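Local coordinates for pyruvate kinase 1 (Trypanosoma brucei brucei, PDB 4KCT), which catalyses the last step of glycolysis, phosphoryl transfer from phosphoenolpyruvate to ADP giving pyruvate and ATP, and has an intrinsic oxaloacetate decarboxylase activity, at residues Ala49-Ser54 and Thr63-Val68. Numbering follows the deposited sequence.
Sequences ARMNFS and TTINNV. With K (potassium ion), chain D.
Met51 reaches from strand 46-52 to helix 58-75 and lays its sulfur against Ile65, with SD 3.6 Å from Ile65 CG1. The Met51 side chain is extended at chi2 and bends only at chi3 (-65°), which brings CE beside Ile65 CD1 at 4.0 Å; the two side chains cross at about a right angle. Nearer its root, Met51 CG passes the methyl CG2 of Thr64, the two side chains running in opposite directions. In Thr64, chi1 -59° sets CG2 anti to the backbone N and against Met51 CG, while OG1 is hydrogen-bonded to Gln33 NE2. Farther along, Ala49 CB meets Val68 CG2 at 3.8 Å. This is how strand and helix pack in a beta-alpha-beta unit of a TIM barrel: the axes of 49-52 and 63-68 pass 9.9 Å apart and run nearly antiparallel, and no hydrogen bond joins the two segments. Val68 and Met51 also touch Ile81 of the next strand. Arg50 points away from the helix and forms a salt bridge with Asp84. Where the strand ends, Asn52 OD1 binds potassium at 2.7 Å and also accepts the Ser54 N-H in an Asx turn, the donor lying well out of the carbonyl plane. Ser54 OG coordinates the same ion at 2.8 Å, and Asp84, Thr85 and two waters complete the site.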
loop_
_atom_site.group_PDB
_atom_site.type_symbol
_atom_site.label_atom_id
_atom_site.label_comp_id
_atom_site.label_asym_id
_atom_site.label_seq_id
_atom_site.Cartn_x
_atom_site.Cartn_y
_atom_site.Cartn_z
ATOM N N ALA A 49 27.425 -4.953 30.541
ATOM C CA ALA A 49 28.266 -6.062 30.946
ATOM C C ALA A 49 27.414 -7.194 31.532
ATOM O O ALA A 49 26.621 -6.979 32.456
ATOM C CB ALA A 49 29.311 -5.594 31.966
ATOM N N ARG A 50 27.495 -8.354 30.913
ATOM C CA ARG A 50 26.721 -9.516 31.350
ATOM C C ARG A 50 27.582 -10.417 32.250
ATOM O O ARG A 50 28.732 -10.735 31.918
ATOM C CB ARG A 50 26.234 -10.303 30.156
ATOM C CG ARG A 50 25.518 -11.625 30.497
ATOM C CD ARG A 50 25.200 -12.390 29.207
ATOM N NE ARG A 50 24.582 -13.704 29.433
ATOM C CZ ARG A 50 25.199 -14.857 29.200
ATOM N NH1 ARG A 50 26.473 -14.870 28.756
ATOM N NH2 ARG A 50 24.566 -15.995 29.435
ATOM N N MET A 51 27.072 -10.690 33.449
ATOM C CA MET A 51 27.654 -11.687 34.327
ATOM C C MET A 51 26.847 -12.976 34.205
ATOM O O MET A 51 25.643 -12.998 34.490
ATOM C CB MET A 51 27.614 -11.201 35.781
ATOM C CG MET A 51 28.222 -9.806 36.002
ATOM S SD MET A 51 28.076 -9.284 37.713
ATOM C CE MET A 51 26.290 -9.132 37.919
ATOM N N ASN A 52 27.515 -14.048 33.801
ATOM C CA ASN A 52 26.872 -15.324 33.646
ATOM C C ASN A 52 26.985 -16.117 34.920
ATOM O O ASN A 52 28.046 -16.685 35.214
ATOM C CB ASN A 52 27.518 -16.115 32.510
ATOM C CG ASN A 52 26.790 -17.427 32.231
ATOM O OD1 ASN A 52 25.775 -17.751 32.874
ATOM N ND2 ASN A 52 27.305 -18.189 31.287
ATOM N N PHE A 53 25.919 -16.104 35.716
ATOM C CA PHE A 53 25.943 -16.769 37.023
ATOM C C PHE A 53 25.754 -18.270 36.914
ATOM O O PHE A 53 25.705 -18.955 37.930
ATOM C CB PHE A 53 24.877 -16.183 37.971
ATOM C CG PHE A 53 25.344 -14.994 38.748
ATOM C CD1 PHE A 53 25.877 -13.886 38.100
ATOM C CD2 PHE A 53 25.271 -14.984 40.143
ATOM C CE1 PHE A 53 26.290 -12.781 38.820
ATOM C CE2 PHE A 53 25.680 -13.884 40.864
ATOM C CZ PHE A 53 26.231 -12.797 40.209
ATOM N N SER A 54 25.710 -18.802 35.694
ATOM C CA SER A 54 25.900 -20.247 35.536
ATOM C C SER A 54 27.270 -20.705 36.045
ATOM O O SER A 54 27.413 -21.842 36.468
ATOM C CB SER A 54 25.710 -20.682 34.086
ATOM O OG SER A 54 24.357 -20.588 33.718
ATOM N N THR A 63 33.979 -8.956 41.853
ATOM C CA THR A 63 35.123 -8.359 41.149
ATOM C C THR A 63 34.684 -7.710 39.820
ATOM O O THR A 63 35.100 -6.591 39.489
ATOM C CB THR A 63 36.243 -9.404 40.923
ATOM O OG1 THR A 63 36.695 -9.885 42.196
ATOM C CG2 THR A 63 37.435 -8.806 40.180
ATOM N N THR A 64 33.853 -8.421 39.060
ATOM C CA THR A 64 33.324 -7.878 37.807
ATOM C C THR A 64 32.548 -6.592 38.057
ATOM O O THR A 64 32.812 -5.573 37.444
ATOM C CB THR A 64 32.413 -8.900 37.082
ATOM O OG1 THR A 64 33.167 -10.094 36.803
ATOM C CG2 THR A 64 31.856 -8.284 35.715
ATOM N N ILE A 65 31.633 -6.632 39.014
ATOM C CA ILE A 65 30.870 -5.459 39.370
ATOM C C ILE A 65 31.783 -4.285 39.731
ATOM O O ILE A 65 31.657 -3.169 39.153
ATOM C CB ILE A 65 29.889 -5.755 40.522
ATOM C CG1 ILE A 65 28.738 -6.621 40.000
ATOM C CG2 ILE A 65 29.343 -4.439 41.122
ATOM C CD1 ILE A 65 27.851 -7.169 41.095
ATOM N N ASN A 66 32.743 -4.527 40.626
ATOM C CA ASN A 66 33.631 -3.450 41.056
ATOM C C ASN A 66 34.464 -2.917 39.909
ATOM O O ASN A 66 34.690 -1.693 39.794
ATOM C CB ASN A 66 34.549 -3.913 42.202
ATOM C CG ASN A 66 33.777 -4.228 43.471
ATOM O OD1 ASN A 66 32.601 -3.889 43.597
ATOM N ND2 ASN A 66 34.411 -4.948 44.378
ATOM N N ASN A 67 34.985 -3.827 39.095
ATOM C CA ASN A 67 35.847 -3.428 37.994
ATOM C C ASN A 67 35.082 -2.676 36.905
ATOM O O ASN A 67 35.618 -1.732 36.301
ATOM C CB ASN A 67 36.614 -4.640 37.412
ATOM C CG ASN A 67 37.704 -5.139 38.354
ATOM O OD1 ASN A 67 37.858 -4.606 39.423
ATOM N ND2 ASN A 67 38.399 -6.212 37.982
ATOM N N VAL A 68 33.841 -3.100 36.642
ATOM C CA VAL A 68 33.004 -2.433 35.621
ATOM C C VAL A 68 32.735 -0.997 36.066
ATOM O O VAL A 68 32.948 -0.049 35.306
ATOM C CB VAL A 68 31.646 -3.150 35.405
ATOM C CG1 VAL A 68 30.674 -2.238 34.647
ATOM C CG2 VAL A 68 31.836 -4.459 34.638
HETATM K K K D . 23.109 -18.312 32.622
HETATM O O HOH W 1 21.624 -20.417 32.188
HETATM O O HOH W 2 23.477 -18.891 29.806
#